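Local coordinates for 5,10-methylenetetrahydrofolate dehydrogenase (Bombyx mori, PDB 5ZF1), which probably catalyses the NADP+-dependent oxidation of 5,10-methylenetetrahydrofolate, a step of one-carbon metabolism, at residues B[12-15]-B[16-20]; B[261-264]-B[265-269]. All blocks are in the same frame, centred on the assembly; numbering follows the deposited sequence.

How the contacts relate
From the N terminus the chain runs through strand 3-4 straight into helix 7-26, where contact 1 spans about two and a half turns in the range of the catalytic domain. Contact 2 comes some 240 residues later, in the NAD(P)-binding domain, between helix 260-263 and strand 269-270. Each joins residues three or four apart and closes no long loop, and the two follow in series, neither enclosing nor crossing the other. The centres of contact 1 and contact 2 lie about 30 Å apart, and the nearest atoms of contact 1 and contact 2 about 14 Å apart. Strands 3-4 and 269-270 are neighbours in the parallel sheet, so the chain just ahead of contact 1 adjoins the strand that contact 2 feeds.

Contact 1: residues B[12-15]-B[16-20]; sequences MEIK and KELKQ
With CG anti to the backbone N (chi1 -171°) and bends at the next two torsions, M12 turns its chain across that of K16, whose CG stands anti to its own carbonyl carbon and which is extended beyond it, so that CG and SD of M12 lie by K16 CE. The setting is alpha-helix 7-26, and the pair is spaced i to i+4. The two side chains cross at a slant, M12 CG lying 3.7 Å from K16 CE, so it is the aliphatic part of the lysine that touches the methionine. Four successive i to i+4 backbone bonds document the helix, with N-H...O angles of 155° to 166°: the N-H groups of K16, E17, L18 and K19 reach the carbonyl oxygens of M12, E13, I14 and K15. The bond from L18 N to I14 O is 2.9 Å long.

On another side of the helix, I14 and L18 lie alongside each other and point the same way. This buried pair faces helix 277-298, I14 meeting M280, A283 and M284 while L18 meets F290. M12 and K15 instead pack on helix 44-60, both touching F59, with which K19 makes a cation-pi interaction. E17 OE1 forms a salt bridge with R151 of helix 140-151, a helix that I14 also touches; the positive charge of R151 may also ease the repulsion between E17 and E13, whose OE1 is 5.2 Å from E17 OE2. Within the buried pair, the branch methyl CG2 of I14 meets L18 CD1 at 3.9 Å.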
ATOM      1  N   MET B  12     -11.137  22.678 -14.706  1.00 31.11           N
ATOM      2  CA  MET B  12     -11.846  23.952 -14.602  1.00 36.21           C
ATOM      3  C   MET B  12     -13.110  23.818 -13.753  1.00 32.52           C
ATOM      4  O   MET B  12     -13.346  24.630 -12.850  1.00 33.18           O
ATOM      5  CB  MET B  12     -12.182  24.492 -15.993  1.00 37.62           C
ATOM      6  CG  MET B  12     -12.740  25.918 -15.976  1.00 43.63           C
ATOM      7  SD  MET B  12     -11.682  27.081 -15.076  1.00 58.99           S
ATOM      8  CE  MET B  12     -10.095  26.770 -15.854  1.00 44.73           C
ATOM      9  N   GLU B  13     -13.929  22.791 -14.016  1.00 33.67           N
ATOM     10  CA  GLU B  13     -15.123  22.562 -13.200  1.00 32.82           C
ATOM     11  C   GLU B  13     -14.760  22.426 -11.731  1.00 31.21           C
ATOM     12  O   GLU B  13     -15.371  23.052 -10.862  1.00 27.65           O
ATOM     13  CB  GLU B  13     -15.858  21.300 -13.659  1.00 43.99           C
ATOM     14  CG  GLU B  13     -16.478  21.352 -15.040  1.00 44.67           C
ATOM     15  CD  GLU B  13     -17.205  20.057 -15.383  1.00 60.13           C
ATOM     16  OE1 GLU B  13     -17.927  19.525 -14.509  1.00 61.02           O
ATOM     17  OE2 GLU B  13     -17.048  19.567 -16.522  1.00 66.84           O
ATOM     18  N   ILE B  14     -13.751  21.603 -11.442  1.00 26.96           N
ATOM     19  CA  ILE B  14     -13.308  21.375 -10.070  1.00 26.32           C
ATOM     20  C   ILE B  14     -12.795  22.668  -9.435  1.00 24.72           C
ATOM     21  O   ILE B  14     -13.111  22.972  -8.277  1.00 30.11           O
ATOM     22  CB  ILE B  14     -12.242  20.257 -10.071  1.00 23.64           C
ATOM     23  CG1 ILE B  14     -12.915  18.892 -10.238  1.00 35.14           C
ATOM     24  CG2 ILE B  14     -11.407  20.282  -8.823  1.00 27.04           C
ATOM     25  CD1 ILE B  14     -11.950  17.784 -10.564  1.00 36.62           C
ATOM     26  N   LYS B  15     -11.992  23.442 -10.173  1.00 27.58           N
ATOM     27  CA  LYS B  15     -11.446  24.681  -9.623  1.00 23.75           C
ATOM     28  C   LYS B  15     -12.547  25.694  -9.335  1.00 29.75           C
ATOM     29  O   LYS B  15     -12.458  26.444  -8.359  1.00 28.41           O
ATOM     30  CB  LYS B  15     -10.403  25.262 -10.571  1.00 27.25           C
ATOM     31  CG  LYS B  15      -9.039  24.576 -10.459  1.00 26.61           C
ATOM     32  CD  LYS B  15      -8.011  25.167 -11.410  1.00 24.95           C
ATOM     33  CE  LYS B  15      -8.322  24.808 -12.860  1.00 27.59           C
ATOM     34  NZ  LYS B  15      -7.166  25.129 -13.742  1.00 33.53           N
ATOM     35  N   LYS B  16     -13.606  25.706 -10.147  1.00 28.04           N
ATOM     36  CA  LYS B  16     -14.735  26.592  -9.867  1.00 29.54           C
ATOM     37  C   LYS B  16     -15.458  26.181  -8.594  1.00 36.00           C
ATOM     38  O   LYS B  16     -15.832  27.039  -7.785  1.00 34.58           O
ATOM     39  CB  LYS B  16     -15.701  26.609 -11.047  1.00 32.86           C
ATOM     40  CG  LYS B  16     -15.127  27.240 -12.305  1.00 40.23           C
ATOM     41  CD  LYS B  16     -16.197  27.362 -13.383  1.00 48.28           C
ATOM     42  CE  LYS B  16     -15.614  27.849 -14.700  1.00 54.92           C
ATOM     43  NZ  LYS B  16     -16.675  27.998 -15.742  1.00 62.66           N
ATOM     44  N   GLU B  17     -15.670  24.872  -8.400  1.00 31.63           N
ATOM     45  CA  GLU B  17     -16.288  24.401  -7.164  1.00 30.75           C
ATOM     46  C   GLU B  17     -15.422  24.731  -5.962  1.00 31.27           C
ATOM     47  O   GLU B  17     -15.921  25.206  -4.940  1.00 33.59           O
ATOM     48  CB  GLU B  17     -16.541  22.893  -7.233  1.00 31.73           C
ATOM     49  CG  GLU B  17     -17.578  22.478  -8.247  1.00 34.97           C
ATOM     50  CD  GLU B  17     -17.598  20.977  -8.468  1.00 44.53           C
ATOM     51  OE1 GLU B  17     -16.969  20.240  -7.675  1.00 39.97           O
ATOM     52  OE2 GLU B  17     -18.249  20.538  -9.438  1.00 44.57           O
ATOM     53  N   LEU B  18     -14.114  24.480  -6.069  1.00 26.89           N
ATOM     54  CA  LEU B  18     -13.214  24.766  -4.962  1.00 26.67           C
ATOM     55  C   LEU B  18     -13.246  26.244  -4.592  1.00 27.89           C
ATOM     56  O   LEU B  18     -13.225  26.593  -3.407  1.00 27.20           O
ATOM     57  CB  LEU B  18     -11.794  24.347  -5.335  1.00 23.74           C
ATOM     58  CG  LEU B  18     -11.475  22.880  -5.112  1.00 31.34           C
ATOM     59  CD1 LEU B  18     -10.194  22.538  -5.841  1.00 29.82           C
ATOM     60  CD2 LEU B  18     -11.345  22.613  -3.621  1.00 31.82           C
ATOM     61  N   LYS B  19     -13.272  27.122  -5.594  1.00 25.93           N
ATOM     62  CA  LYS B  19     -13.359  28.556  -5.315  1.00 27.85           C
ATOM     63  C   LYS B  19     -14.530  28.861  -4.391  1.00 28.91           C
ATOM     64  O   LYS B  19     -14.386  29.581  -3.396  1.00 27.49           O
ATOM     65  CB  LYS B  19     -13.496  29.336  -6.619  1.00 30.97           C
ATOM     66  CG  LYS B  19     -13.536  30.856  -6.432  1.00 32.35           C
ATOM     67  CD  LYS B  19     -13.386  31.568  -7.765  1.00 33.59           C
ATOM     68  CE  LYS B  19     -13.517  33.080  -7.604  1.00 39.74           C
ATOM     69  NZ  LYS B  19     -12.552  33.842  -8.452  1.00 52.34           N
ATOM     70  N   GLN B  20     -15.697  28.286  -4.692  1.00 31.53           N
ATOM     71  CA  GLN B  20     -16.880  28.517  -3.871  1.00 27.76           C
ATOM     72  C   GLN B  20     -16.753  27.870  -2.499  1.00 30.89           C
ATOM     73  O   GLN B  20     -17.120  28.474  -1.484  1.00 26.23           O
ATOM     74  CB  GLN B  20     -18.118  27.984  -4.586  1.00 35.64           C
ATOM     75  CG  GLN B  20     -18.272  28.451  -6.018  1.00 38.03           C
ATOM     76  CD  GLN B  20     -19.396  27.731  -6.730  0.49 45.20           C
ATOM     77  OE1 GLN B  20     -19.718  26.586  -6.409  0.66 49.04           O
ATOM     78  NE2 GLN B  20     -20.012  28.406  -7.694  0.72 49.49           N
TER

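Contact 2: residues B[261-264]-B[265-269]; sequences EEVS and KIAGA
K265 and E262 form a salt bridge in which the ammonium NZ of K265 lies 2.7 Å from E262 OE2, on the syn side of that oxygen and 17° out of the carboxylate plane. A weak bond joins K265 NZ to E262 OE1 at 3.0 Å, so both oxygens face the ammonium. The glutamate chain folds at chi2 (-42°), which brings its carboxylate back alongside the extended lysine; the two side chains point the same way. E261 adds a second negative group nearby, its OE2 4.5 Å from K265 NZ, beyond salt-bridge range. An alanine in place of E262 would probably leave the K265 ammonium without its salt-bridge partner and the end of its chain freer to swing.

Behind this pair the backbone is held in a tight turn by three bonds. K265 N bonds to E262 O at 3.0 Å, from above the carbonyl plane. V263 O accepts two donors: I266 N, also above the plane, and A267 N at 2.8 Å, almost in line with the carbonyl. S264 OG bonds back to Y260 O.

Further out, V263 and A267 both rest on I237 of strand 236-239, and V263 and S264 touch I270. Backbone bonds of I266 with G234 and of A269 with I237 tie segment 265-269 to strand 236-239 and the residues just ahead of it, on the way from helix 260-263 to strand 269-270, which lies between strands 3-4 and 236-239 of the parallel sheet.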
ATOM      1  N   GLU B 261      -5.791   7.164 -32.464  1.00 45.85           N
ATOM      2  CA  GLU B 261      -6.710   7.120 -33.598  1.00 48.96           C
ATOM      3  C   GLU B 261      -7.429   5.781 -33.680  1.00 41.54           C
ATOM      4  O   GLU B 261      -8.648   5.735 -33.881  1.00 44.85           O
ATOM      5  CB  GLU B 261      -5.972   7.411 -34.905  1.00 51.75           C
ATOM      6  CG  GLU B 261      -6.893   7.385 -36.119  1.00 59.78           C
ATOM      7  CD  GLU B 261      -6.173   7.636 -37.431  1.00 63.55           C
ATOM      8  OE1 GLU B 261      -5.099   8.275 -37.417  1.00 64.98           O
ATOM      9  OE2 GLU B 261      -6.689   7.199 -38.481  1.00 70.53           O
ATOM     10  N   GLU B 262      -6.702   4.677 -33.507  1.00 36.92           N
ATOM     11  CA  GLU B 262      -7.341   3.371 -33.613  1.00 40.29           C
ATOM     12  C   GLU B 262      -8.081   3.001 -32.333  1.00 37.97           C
ATOM     13  O   GLU B 262      -9.197   2.472 -32.392  1.00 39.13           O
ATOM     14  CB  GLU B 262      -6.311   2.301 -33.963  1.00 35.09           C
ATOM     15  CG  GLU B 262      -5.858   2.326 -35.423  1.00 49.06           C
ATOM     16  CD  GLU B 262      -7.009   2.549 -36.400  1.00 56.15           C
ATOM     17  OE1 GLU B 262      -8.008   1.795 -36.348  1.00 56.93           O
ATOM     18  OE2 GLU B 262      -6.914   3.487 -37.222  1.00 64.53           O
ATOM     19  N   VAL B 263      -7.491   3.292 -31.169  1.00 38.73           N
ATOM     20  CA  VAL B 263      -8.127   2.896 -29.916  1.00 32.66           C
ATOM     21  C   VAL B 263      -9.409   3.679 -29.691  1.00 32.22           C
ATOM     22  O   VAL B 263     -10.371   3.147 -29.126  1.00 32.79           O
ATOM     23  CB  VAL B 263      -7.136   3.048 -28.747  1.00 33.95           C
ATOM     24  CG1 VAL B 263      -7.855   2.984 -27.394  1.00 27.73           C
ATOM     25  CG2 VAL B 263      -6.094   1.958 -28.839  1.00 31.00           C
ATOM     26  N   SER B 264      -9.460   4.936 -30.157  1.00 34.58           N
ATOM     27  CA  SER B 264     -10.682   5.732 -30.059  1.00 30.61           C
ATOM     28  C   SER B 264     -11.849   5.081 -30.787  1.00 34.98           C
ATOM     29  O   SER B 264     -13.006   5.321 -30.427  1.00 35.56           O
ATOM     30  CB  SER B 264     -10.454   7.138 -30.615  1.00 40.64           C
ATOM     31  OG  SER B 264      -9.440   7.821 -29.900  1.00 47.40           O
ATOM     32  N   LYS B 265     -11.572   4.270 -31.814  1.00 37.23           N
ATOM     33  CA  LYS B 265     -12.615   3.535 -32.521  1.00 37.54           C
ATOM     34  C   LYS B 265     -13.144   2.342 -31.737  1.00 44.73           C
ATOM     35  O   LYS B 265     -14.175   1.780 -32.122  1.00 42.86           O
ATOM     36  CB  LYS B 265     -12.098   3.034 -33.875  1.00 38.31           C
ATOM     37  CG  LYS B 265     -11.644   4.103 -34.846  1.00 50.31           C
ATOM     38  CD  LYS B 265     -11.073   3.447 -36.098  1.00 55.37           C
ATOM     39  CE  LYS B 265     -10.425   4.457 -37.029  1.00 62.37           C
ATOM     40  NZ  LYS B 265      -9.510   3.786 -38.000  1.00 55.81           N
ATOM     41  N   ILE B 266     -12.467   1.930 -30.668  1.00 34.80           N
ATOM     42  CA  ILE B 266     -12.843   0.750 -29.906  1.00 40.37           C
ATOM     43  C   ILE B 266     -13.319   1.108 -28.504  1.00 33.24           C
ATOM     44  O   ILE B 266     -14.309   0.555 -28.021  1.00 34.73           O
ATOM     45  CB  ILE B 266     -11.667  -0.255 -29.838  1.00 35.34           C
ATOM     46  CG1 ILE B 266     -11.099  -0.519 -31.233  1.00 44.54           C
ATOM     47  CG2 ILE B 266     -12.122  -1.553 -29.178  1.00 38.74           C
ATOM     48  CD1 ILE B 266     -12.061  -1.241 -32.146  1.00 43.84           C
ATOM     49  N   ALA B 267     -12.611   2.013 -27.835  1.00 31.78           N
ATOM     50  CA  ALA B 267     -12.858   2.310 -26.436  1.00 28.75           C
ATOM     51  C   ALA B 267     -14.199   3.010 -26.250  1.00 34.83           C
ATOM     52  O   ALA B 267     -14.729   3.651 -27.159  1.00 32.41           O
ATOM     53  CB  ALA B 267     -11.743   3.189 -25.871  1.00 21.32           C
ATOM     54  N   GLY B 268     -14.750   2.875 -25.040  1.00 24.13           N
ATOM     55  CA  GLY B 268     -15.939   3.631 -24.679  1.00 28.32           C
ATOM     56  C   GLY B 268     -15.640   5.040 -24.213  1.00 32.96           C
ATOM     57  O   GLY B 268     -16.461   5.939 -24.398  1.00 26.40           O
ATOM     58  N   ALA B 269     -14.474   5.261 -23.608  1.00 22.50           N
ATOM     59  CA  ALA B 269     -14.094   6.575 -23.110  1.00 23.58           C
ATOM     60  C   ALA B 269     -12.577   6.616 -23.106  1.00 25.75           C
ATOM     61  O   ALA B 269     -11.951   5.586 -22.863  1.00 23.80           O
ATOM     62  CB  ALA B 269     -14.647   6.831 -21.706  1.00 27.68           C
TER